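Local structure of VWFA domain-containing protein (Alicyclobacillus acidocaldarius subsp. acidocaldarius, 3RAG) at residues T17-S21 against E54-E59; E29-R33 against A217-A221; D142-R148 against L206-T212. The protein is of unknown function but has a von Willebrand factor A-type fold whose metal site holds a sodium ion in the crystal. All coordinates share one frame; numbering follows the deposited sequence.

Contact 1 (T17-S21 against E54-E59); sequences TDGCS and EQGYQE. With NA (sodium ion), chain C.
Glu59 reaches across from the start of helix 58-66 and takes hold of Ser21 with both carboxylate oxygens. OE2 of Glu59 accepts the backbone N of Ser21 at 2.8 Å in a nearly straight bond (178°). That donor lies on the syn side, but 28° out of the carboxylate plane. OE1 of Glu59 receives OG of Ser21 at 2.7 Å through its syn lone pair. The glutamate spans the gap because CG is anti to the backbone N (chi1 -174°) and the rest of the chain is extended. Two bonds to one residue fix the rotation of the carboxylate.

Backbone contacts are weaker. N of Cys20 makes a weak, bent hydrogen bond to O of Gly56. CA of Gly19 gives a CA-H...O contact to O of Glu54 at 3.4 Å, and Gly19, lacking a side chain, makes this close approach possible.

The metal bonds fit a metal ion-dependent adhesion site, which in VWFA domains lies at the C-terminal ends of the parallel strands. OD1 of Asp18 binds the sodium at 2.4 Å, and Ser144 and Ser146 complete the protein ligands. OD2 of Asp18 forms a salt bridge with Lys150, which probably offsets part of its charge.

Water extends the contact. One molecule links O of Cys20 to O of Glu54. Another joins O of Ser21 to OE1 of Glu59. A third sits 2.9 Å from OE1 of Glu54 and also coordinates the sodium, making Glu54 a second-shell residue.

Tyr57, at the N-cap position of helix 58-66, supplies van der Waals contact. Its CE1 comes to 3.5 Å from N of Gly19, with the ring oblique to it. Its OH lies 3.1 Å from CA of Asp18 and is hydrogen-bonded to O of Ile46.

Contact 2 (E29-R33 against A217-A221); sequences EAARR and AIDHA
Arg33 and Asp219 join two neighbouring helices through a salt bridge. The arginine CB points toward helix 214-232. CG stands anti to the carbonyl carbon, beside the backbone N, and CD continues outward. The chain then bends at chi3 (-70°), which brings the guanidinium back over its own helix. CA of Ala30 lies 3.3 Å above the guanidinium plane of Arg33, over the rim of one face. NE donates to OD1 of Asp219 at 3.2 Å, close to the guanidinium plane. At the tip, NH2 donates to OD2 of Asp219 at 3.0 Å, using the syn lone pair of that oxygen. NH2 also makes a weak bond to OD1. The grip is therefore side-on, with NE and one terminal nitrogen facing the two oxygens. The guanidinium and carboxylate planes are 32° apart.

The two helices run nearly parallel, with 17° between their short segments and 8.7 Å between the axes. They cover the same face of the central sheet of the VWFA fold, an alpha/beta/alpha sandwich of Rossmann-like type.

Beside the salt bridge the contact becomes apolar. CB of Ala30 meets CG2 of Ile218 at 3.8 Å. Ile218 also packs on Ile13 and Val15 of strand 10-17, and it touches Ile63 of helix 58-66, as does Ala31.

A water bridges the two helices. It donates to O of Ala30 and, at 2.7 Å, to OD1 of Asp219. That oxygen thus accepts from both the arginine and the water, while CB of Ala30 lies 3.5 Å from the same OD1.

Contact 3 (D142-R148 against L206-T212); sequences DTSASMR and LVARGGT. With NA (sodium ion), chain C.
Ser144 and Thr212 press together in the close-packed part of this contact. CB of Ser144 lies only 3.5 Å from CG2 of Thr212, tighter than usual for two carbons. OG1 of Thr212 makes a weak hydrogen bond to O of Cys20. O of Gly211 is also buried against CB of Ser144, with no polar partner in the model. Ala208 is packed as closely: its CB is 3.4 Å from O of Ser144, and its CA makes a CA-H...O contact to O of Thr143 at 3.1 Å.

Backbone bonds clamp the two loops. N of Arg209 donates to O of Thr143 at 2.9 Å, in the carbonyl plane. N of Ala145 donates to O of Gly210, nearly straight (167°). CG2 of Thr143 meets CD2 of Leu206 at 3.7 Å, the two side chains crossing at about a right angle. A water lies between OG1 of Thr143 and O of Val207, 2.7 Å from the latter; OG1 also bonds weakly to O of Phe179.

Residues 142-146 carry the DxSxS motif of the metal ion-dependent adhesion site. OD1 of Asp142 takes both N and OG of Ser144; the N-H bond closes an Asx turn. OD2 of Asp142 is hydrogen-bonded to OG1 of Thr17 and N of Asp18. This fixes the Ser144 hydroxyl, which binds the sodium at 2.6 Å. Ser146 OG and Asp18 are further ligands.

The outer side is looser, with Arg148, Val207 and Gly210 exposed. CG of Arg148 runs anti to its own N (chi1 -166°), carrying the chain over the Ala208 methyl. NH2 makes a short but weak bond to O of Ala208 (127°).

Contacts 1 and 3 share the sodium ion and two of its waters, and they touch directly: Thr17 and Asp18 meet Asp142, Ser146 and Met147. Both are partly buried loop contacts at one end of the sheet, built from polar groups, backbone bonds and metal ligands. Contact 2 is buried nearer the centre of the chain and touches neither of them. It joins two helices through alanine and isoleucine, with a single salt bridge beside the apolar pair. Helix 27-36 follows the loop of contact 1, and helix 214-232 follows the second loop of contact 3. The Asp18 loop precedes the DxSxS loop in sequence, consistent with a circularly permuted VWFA domain.

Contact 1 (T17-S21 against E54-E59)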
loop_
_atom_site.group_PDB
_atom_site.type_symbol
_atom_site.label_atom_id
_atom_site.label_comp_id
_atom_site.label_asym_id
_atom_site.label_seq_id
_atom_site.Cartn_x
_atom_site.Cartn_y
_atom_site.Cartn_z
ATOM N N THR A 17 -4.391 2.869 9.751
ATOM C CA THR A 17 -5.116 3.968 10.375
ATOM C C THR A 17 -6.047 3.458 11.465
ATOM O O THR A 17 -6.450 2.290 11.439
ATOM C CB THR A 17 -5.922 4.747 9.267
ATOM O OG1 THR A 17 -6.550 5.901 9.819
ATOM C CG2 THR A 17 -7.028 3.835 8.639
ATOM N N ASP A 18 -6.394 4.314 12.423
ATOM C CA ASP A 18 -7.393 3.916 13.428
ATOM C C ASP A 18 -8.707 4.692 13.355
ATOM O O ASP A 18 -9.448 4.781 14.346
ATOM C CB ASP A 18 -6.819 3.887 14.862
ATOM C CG ASP A 18 -6.568 5.268 15.424
ATOM O OD1 ASP A 18 -6.557 6.229 14.631
ATOM O OD2 ASP A 18 -6.331 5.394 16.645
ATOM N N GLY A 19 -9.015 5.249 12.183
ATOM C CA GLY A 19 -10.340 5.816 11.991
ATOM C C GLY A 19 -10.423 6.794 10.838
ATOM O O GLY A 19 -9.400 7.312 10.395
ATOM N N CYS A 20 -11.642 7.093 10.399
ATOM C CA CYS A 20 -11.865 7.945 9.235
ATOM C C CYS A 20 -11.249 9.339 9.360
ATOM O O CYS A 20 -11.106 9.880 10.460
ATOM C CB CYS A 20 -13.356 8.090 8.978
ATOM S SG CYS A 20 -14.258 8.660 10.431
ATOM N N SER A 21 -10.904 9.931 8.221
ATOM C CA SER A 21 -10.346 11.298 8.226
ATOM C C SER A 21 -11.287 12.277 8.904
ATOM O O SER A 21 -12.510 12.128 8.850
ATOM C CB SER A 21 -10.051 11.783 6.805
ATOM O OG SER A 21 -11.257 11.978 6.055
ATOM N N GLU A 54 -14.177 6.634 17.611
ATOM C CA GLU A 54 -13.440 7.279 16.520
ATOM C C GLU A 54 -13.104 6.311 15.403
ATOM O O GLU A 54 -12.655 6.715 14.320
ATOM C CB GLU A 54 -12.143 7.910 17.051
ATOM C CG GLU A 54 -12.343 8.960 18.142
ATOM C CD GLU A 54 -11.010 9.508 18.639
ATOM O OE1 GLU A 54 -10.205 9.938 17.789
ATOM O OE2 GLU A 54 -10.752 9.489 19.866
ATOM N N GLN A 55 -13.326 5.026 15.659
ATOM C CA GLN A 55 -12.908 3.998 14.729
ATOM C C GLN A 55 -13.988 3.691 13.682
ATOM O O GLN A 55 -14.546 2.596 13.646
ATOM C CB GLN A 55 -12.473 2.732 15.471
ATOM C CG GLN A 55 -10.980 2.770 15.918
ATOM C CD GLN A 55 -10.734 3.627 17.155
ATOM O OE1 GLN A 55 -9.892 4.539 17.149
ATOM N NE2 GLN A 55 -11.471 3.344 18.225
ATOM N N GLY A 56 -14.303 4.672 12.847
ATOM C CA GLY A 56 -15.241 4.420 11.763
ATOM C C GLY A 56 -14.499 4.037 10.504
ATOM O O GLY A 56 -13.595 4.762 10.066
ATOM N N TYR A 57 -14.880 2.910 9.911
ATOM C CA TYR A 57 -14.183 2.396 8.739
ATOM C C TYR A 57 -15.020 2.340 7.456
ATOM O O TYR A 57 -14.644 1.662 6.523
ATOM C CB TYR A 57 -13.538 1.027 9.028
ATOM C CG TYR A 57 -12.470 1.164 10.091
ATOM C CD1 TYR A 57 -11.449 2.092 9.942
ATOM C CD2 TYR A 57 -12.515 0.405 11.262
ATOM C CE1 TYR A 57 -10.478 2.273 10.936
ATOM C CE2 TYR A 57 -11.544 0.565 12.257
ATOM C CZ TYR A 57 -10.521 1.496 12.076
ATOM O OH TYR A 57 -9.545 1.673 13.046
ATOM N N GLN A 58 -16.153 3.042 7.398
ATOM C CA GLN A 58 -16.837 3.161 6.107
ATOM C C GLN A 58 -15.846 3.787 5.134
ATOM O O GLN A 58 -15.628 3.271 4.040
ATOM C CB GLN A 58 -18.084 4.058 6.188
ATOM C CG GLN A 58 -19.236 3.526 7.039
ATOM C CD GLN A 58 -19.931 2.308 6.419
ATOM O OE1 GLN A 58 -19.647 1.911 5.289
ATOM N NE2 GLN A 58 -20.835 1.710 7.173
ATOM N N GLU A 59 -15.247 4.912 5.535
ATOM C CA GLU A 59 -14.331 5.618 4.640
ATOM C C GLU A 59 -13.200 4.708 4.179
ATOM O O GLU A 59 -12.841 4.686 3.006
ATOM C CB GLU A 59 -13.736 6.850 5.332
ATOM C CG GLU A 59 -12.882 7.697 4.381
ATOM C CD GLU A 59 -12.226 8.830 5.116
ATOM O OE1 GLU A 59 -12.704 9.989 5.006
ATOM O OE2 GLU A 59 -11.256 8.548 5.850
HETATM NA NA NA C . -7.380 8.482 15.032
HETATM O O HOH W 1 -11.342 9.106 13.132
HETATM O O HOH W 2 -14.312 10.982 7.033
HETATM O O HOH W 3 -10.014 9.566 14.890
HETATM O O HOH W 4 -7.396 8.481 12.530
#

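Contact 2 (E29-R33 against A217-A221)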
loop_
_atom_site.group_PDB
_atom_site.type_symbol
_atom_site.label_atom_id
_atom_site.label_comp_id
_atom_site.label_asym_id
_atom_site.label_seq_id
_atom_site.Cartn_x
_atom_site.Cartn_y
_atom_site.Cartn_z
ATOM N N GLU A 29 -11.454 10.535 -2.944
ATOM C CA GLU A 29 -11.061 11.166 -4.202
ATOM C C GLU A 29 -9.554 11.055 -4.448
ATOM O O GLU A 29 -9.110 10.868 -5.587
ATOM C CB GLU A 29 -11.492 12.635 -4.179
ATOM C CG GLU A 29 -12.147 13.093 -5.431
ATOM C CD GLU A 29 -13.254 12.154 -5.846
ATOM O OE1 GLU A 29 -13.247 11.720 -7.020
ATOM O OE2 GLU A 29 -14.116 11.844 -4.993
ATOM N N ALA A 30 -8.764 11.188 -3.383
ATOM C CA ALA A 30 -7.313 11.036 -3.495
ATOM C C ALA A 30 -6.963 9.647 -4.004
ATOM O O ALA A 30 -6.085 9.478 -4.862
ATOM C CB ALA A 30 -6.624 11.310 -2.133
ATOM N N ALA A 31 -7.653 8.630 -3.478
ATOM C CA ALA A 31 -7.380 7.260 -3.897
ATOM C C ALA A 31 -7.811 7.066 -5.347
ATOM O O ALA A 31 -7.148 6.362 -6.111
ATOM C CB ALA A 31 -8.121 6.258 -2.998
ATOM N N ARG A 32 -8.938 7.664 -5.715
ATOM C CA ARG A 32 -9.430 7.554 -7.094
ATOM C C ARG A 32 -8.396 8.176 -8.057
ATOM O O ARG A 32 -8.079 7.600 -9.101
ATOM C CB ARG A 32 -10.800 8.235 -7.221
ATOM C CG ARG A 32 -11.529 7.967 -8.536
ATOM C CD ARG A 32 -12.950 8.551 -8.470
ATOM N NE ARG A 32 -13.782 7.758 -7.570
ATOM C CZ ARG A 32 -14.469 8.241 -6.544
ATOM N NH1 ARG A 32 -15.192 7.422 -5.791
ATOM N NH2 ARG A 32 -14.449 9.535 -6.273
ATOM N N ARG A 33 -7.862 9.345 -7.700
ATOM C CA ARG A 33 -6.758 9.948 -8.469
ATOM C C ARG A 33 -5.545 9.037 -8.587
ATOM O O ARG A 33 -4.990 8.859 -9.673
ATOM C CB ARG A 33 -6.291 11.260 -7.835
ATOM C CG ARG A 33 -7.226 12.425 -8.048
ATOM C CD ARG A 33 -6.582 13.749 -7.604
ATOM N NE ARG A 33 -6.428 13.880 -6.152
ATOM C CZ ARG A 33 -7.399 14.269 -5.323
ATOM N NH1 ARG A 33 -8.617 14.541 -5.786
ATOM N NH2 ARG A 33 -7.163 14.381 -4.025
ATOM N N ALA A 217 -2.384 12.706 2.851
ATOM C CA ALA A 217 -1.435 11.591 2.923
ATOM C C ALA A 217 -1.396 10.758 1.639
ATOM O O ALA A 217 -0.318 10.451 1.105
ATOM C CB ALA A 217 -1.760 10.684 4.114
ATOM N N ILE A 218 -2.568 10.356 1.165
ATOM C CA ILE A 218 -2.644 9.586 -0.067
ATOM C C ILE A 218 -2.079 10.370 -1.264
ATOM O O ILE A 218 -1.355 9.822 -2.089
ATOM C CB ILE A 218 -4.090 9.112 -0.341
ATOM C CG1 ILE A 218 -4.495 8.105 0.755
ATOM C CG2 ILE A 218 -4.191 8.436 -1.713
ATOM C CD1 ILE A 218 -5.967 7.683 0.699
ATOM N N ASP A 219 -2.433 11.643 -1.375
ATOM C CA ASP A 219 -1.889 12.476 -2.455
ATOM C C ASP A 219 -0.350 12.576 -2.383
ATOM O O ASP A 219 0.347 12.478 -3.391
ATOM C CB ASP A 219 -2.486 13.881 -2.379
ATOM C CG ASP A 219 -3.931 13.939 -2.935
ATOM O OD1 ASP A 219 -4.240 13.212 -3.916
ATOM O OD2 ASP A 219 -4.728 14.723 -2.390
ATOM N N HIS A 220 0.173 12.765 -1.182
ATOM C CA HIS A 220 1.631 12.795 -1.015
ATOM C C HIS A 220 2.257 11.469 -1.454
ATOM O O HIS A 220 3.241 11.438 -2.200
ATOM C CB HIS A 220 1.982 13.134 0.446
ATOM C CG HIS A 220 3.445 13.367 0.678
ATOM N ND1 HIS A 220 3.965 13.600 1.936
ATOM C CD2 HIS A 220 4.498 13.380 -0.173
ATOM C CE1 HIS A 220 5.273 13.765 1.846
ATOM N NE2 HIS A 220 5.625 13.625 0.578
ATOM N N ALA A 221 1.664 10.365 -1.014
ATOM C CA ALA A 221 2.142 9.041 -1.401
ATOM C C ALA A 221 2.150 8.855 -2.924
ATOM O O ALA A 221 3.110 8.347 -3.493
ATOM C CB ALA A 221 1.270 7.953 -0.739
HETATM O O HOH W 5 -3.751 10.879 -5.258
#

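Contact 3 (D142-R148 against L206-T212)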
loop_
_atom_site.group_PDB
_atom_site.type_symbol
_atom_site.label_atom_id
_atom_site.label_comp_id
_atom_site.label_asym_id
_atom_site.label_seq_id
_atom_site.Cartn_x
_atom_site.Cartn_y
_atom_site.Cartn_z
ATOM N N ASP A 142 -0.933 6.708 10.061
ATOM C CA ASP A 142 -1.764 7.619 10.845
ATOM C C ASP A 142 -1.022 7.849 12.149
ATOM O O ASP A 142 -0.640 6.881 12.815
ATOM C CB ASP A 142 -3.065 6.860 11.099
ATOM C CG ASP A 142 -4.140 7.667 11.814
ATOM O OD1 ASP A 142 -3.846 8.653 12.519
ATOM O OD2 ASP A 142 -5.320 7.237 11.690
ATOM N N THR A 143 -0.791 9.114 12.504
ATOM C CA THR A 143 -0.184 9.435 13.788
ATOM C C THR A 143 -1.041 10.449 14.529
ATOM O O THR A 143 -0.537 11.268 15.275
ATOM C CB THR A 143 1.285 9.959 13.645
ATOM O OG1 THR A 143 1.305 11.205 12.929
ATOM C CG2 THR A 143 2.151 8.937 12.944
ATOM N N SER A 144 -2.361 10.365 14.366
ATOM C CA SER A 144 -3.233 11.228 15.146
ATOM C C SER A 144 -3.116 10.851 16.619
ATOM O O SER A 144 -2.559 9.805 16.957
ATOM C CB SER A 144 -4.677 11.082 14.679
ATOM O OG SER A 144 -5.093 9.749 14.836
ATOM N N ALA A 145 -3.646 11.699 17.497
ATOM C CA ALA A 145 -3.466 11.502 18.935
ATOM C C ALA A 145 -3.920 10.124 19.405
ATOM O O ALA A 145 -3.276 9.509 20.248
ATOM C CB ALA A 145 -4.187 12.619 19.732
ATOM N N SER A 146 -5.019 9.624 18.860
ATOM C CA SER A 146 -5.532 8.347 19.348
ATOM C C SER A 146 -4.639 7.169 18.961
ATOM O O SER A 146 -4.826 6.066 19.460
ATOM C CB SER A 146 -6.946 8.102 18.855
ATOM O OG SER A 146 -6.904 7.870 17.464
HETATM N N MSE A 147 -3.663 7.400 18.086
HETATM C CA MSE A 147 -2.780 6.308 17.635
HETATM C C MSE A 147 -1.674 5.987 18.654
HETATM O O MSE A 147 -0.902 5.048 18.452
HETATM C CB MSE A 147 -2.112 6.648 16.285
HETATM C CG MSE A 147 -2.994 6.394 15.029
HETATM SE SE MSE A 147 -3.312 4.635 14.579
HETATM C CE MSE A 147 -1.634 4.079 14.257
ATOM N N ARG A 148 -1.601 6.757 19.741
ATOM C CA ARG A 148 -0.412 6.711 20.606
ATOM C C ARG A 148 -0.078 5.291 21.064
ATOM O O ARG A 148 1.076 4.872 21.040
ATOM C CB ARG A 148 -0.574 7.643 21.822
ATOM C CG ARG A 148 0.742 7.896 22.563
ATOM C CD ARG A 148 0.600 9.079 23.538
ATOM N NE ARG A 148 0.471 10.355 22.819
ATOM C CZ ARG A 148 -0.573 11.173 22.916
ATOM N NH1 ARG A 148 -1.599 10.868 23.697
ATOM N NH2 ARG A 148 -0.591 12.311 22.227
ATOM N N LEU A 206 7.302 9.187 14.407
ATOM C CA LEU A 206 5.905 8.833 14.636
ATOM C C LEU A 206 5.426 9.331 15.991
ATOM O O LEU A 206 5.512 8.645 17.010
ATOM C CB LEU A 206 5.664 7.314 14.456
ATOM C CG LEU A 206 6.101 6.726 13.116
ATOM C CD1 LEU A 206 5.763 5.226 13.083
ATOM C CD2 LEU A 206 5.401 7.435 11.958
ATOM N N VAL A 207 4.934 10.563 16.000
ATOM C CA VAL A 207 4.448 11.185 17.222
ATOM C C VAL A 207 2.943 11.313 17.124
ATOM O O VAL A 207 2.428 11.865 16.155
ATOM C CB VAL A 207 5.057 12.582 17.412
ATOM C CG1 VAL A 207 4.772 13.099 18.810
ATOM C CG2 VAL A 207 6.550 12.552 17.138
ATOM N N ALA A 208 2.231 10.816 18.128
ATOM C CA ALA A 208 0.780 10.845 18.077
ATOM C C ALA A 208 0.228 12.161 18.595
ATOM O O ALA A 208 0.255 12.441 19.791
ATOM C CB ALA A 208 0.203 9.684 18.868
ATOM N N ARG A 209 -0.266 12.966 17.665
ATOM C CA ARG A 209 -0.881 14.242 17.978
ATOM C C ARG A 209 -1.741 14.682 16.804
ATOM O O ARG A 209 -1.524 14.250 15.675
ATOM C CB ARG A 209 0.191 15.292 18.269
ATOM C CG ARG A 209 1.206 15.460 17.154
ATOM C CD ARG A 209 2.309 16.428 17.551
ATOM N NE ARG A 209 1.870 17.818 17.482
ATOM C CZ ARG A 209 1.848 18.541 16.367
ATOM N NH1 ARG A 209 2.242 18.005 15.220
ATOM N NH2 ARG A 209 1.435 19.800 16.397
ATOM N N GLY A 210 -2.699 15.560 17.066
ATOM C CA GLY A 210 -3.535 16.098 16.011
ATOM C C GLY A 210 -4.654 15.208 15.511
ATOM O O GLY A 210 -4.968 14.174 16.098
ATOM N N GLY A 211 -5.252 15.633 14.405
ATOM C CA GLY A 211 -6.366 14.929 13.786
ATOM C C GLY A 211 -5.841 14.039 12.681
ATOM O O GLY A 211 -4.655 13.696 12.661
ATOM N N THR A 212 -6.731 13.615 11.792
ATOM C CA THR A 212 -6.314 12.757 10.699
ATOM C C THR A 212 -6.643 13.349 9.335
ATOM O O THR A 212 -7.804 13.455 8.947
ATOM C CB THR A 212 -6.958 11.365 10.817
ATOM O OG1 THR A 212 -8.223 11.364 10.148
ATOM C CG2 THR A 212 -7.167 11.003 12.277
HETATM NA NA NA C . -7.380 8.482 15.032
HETATM O O HOH W 6 1.163 13.555 14.551
HETATM O O HOH W 4 -7.396 8.481 12.530
HETATM O O HOH W 3 -10.014 9.566 14.890
#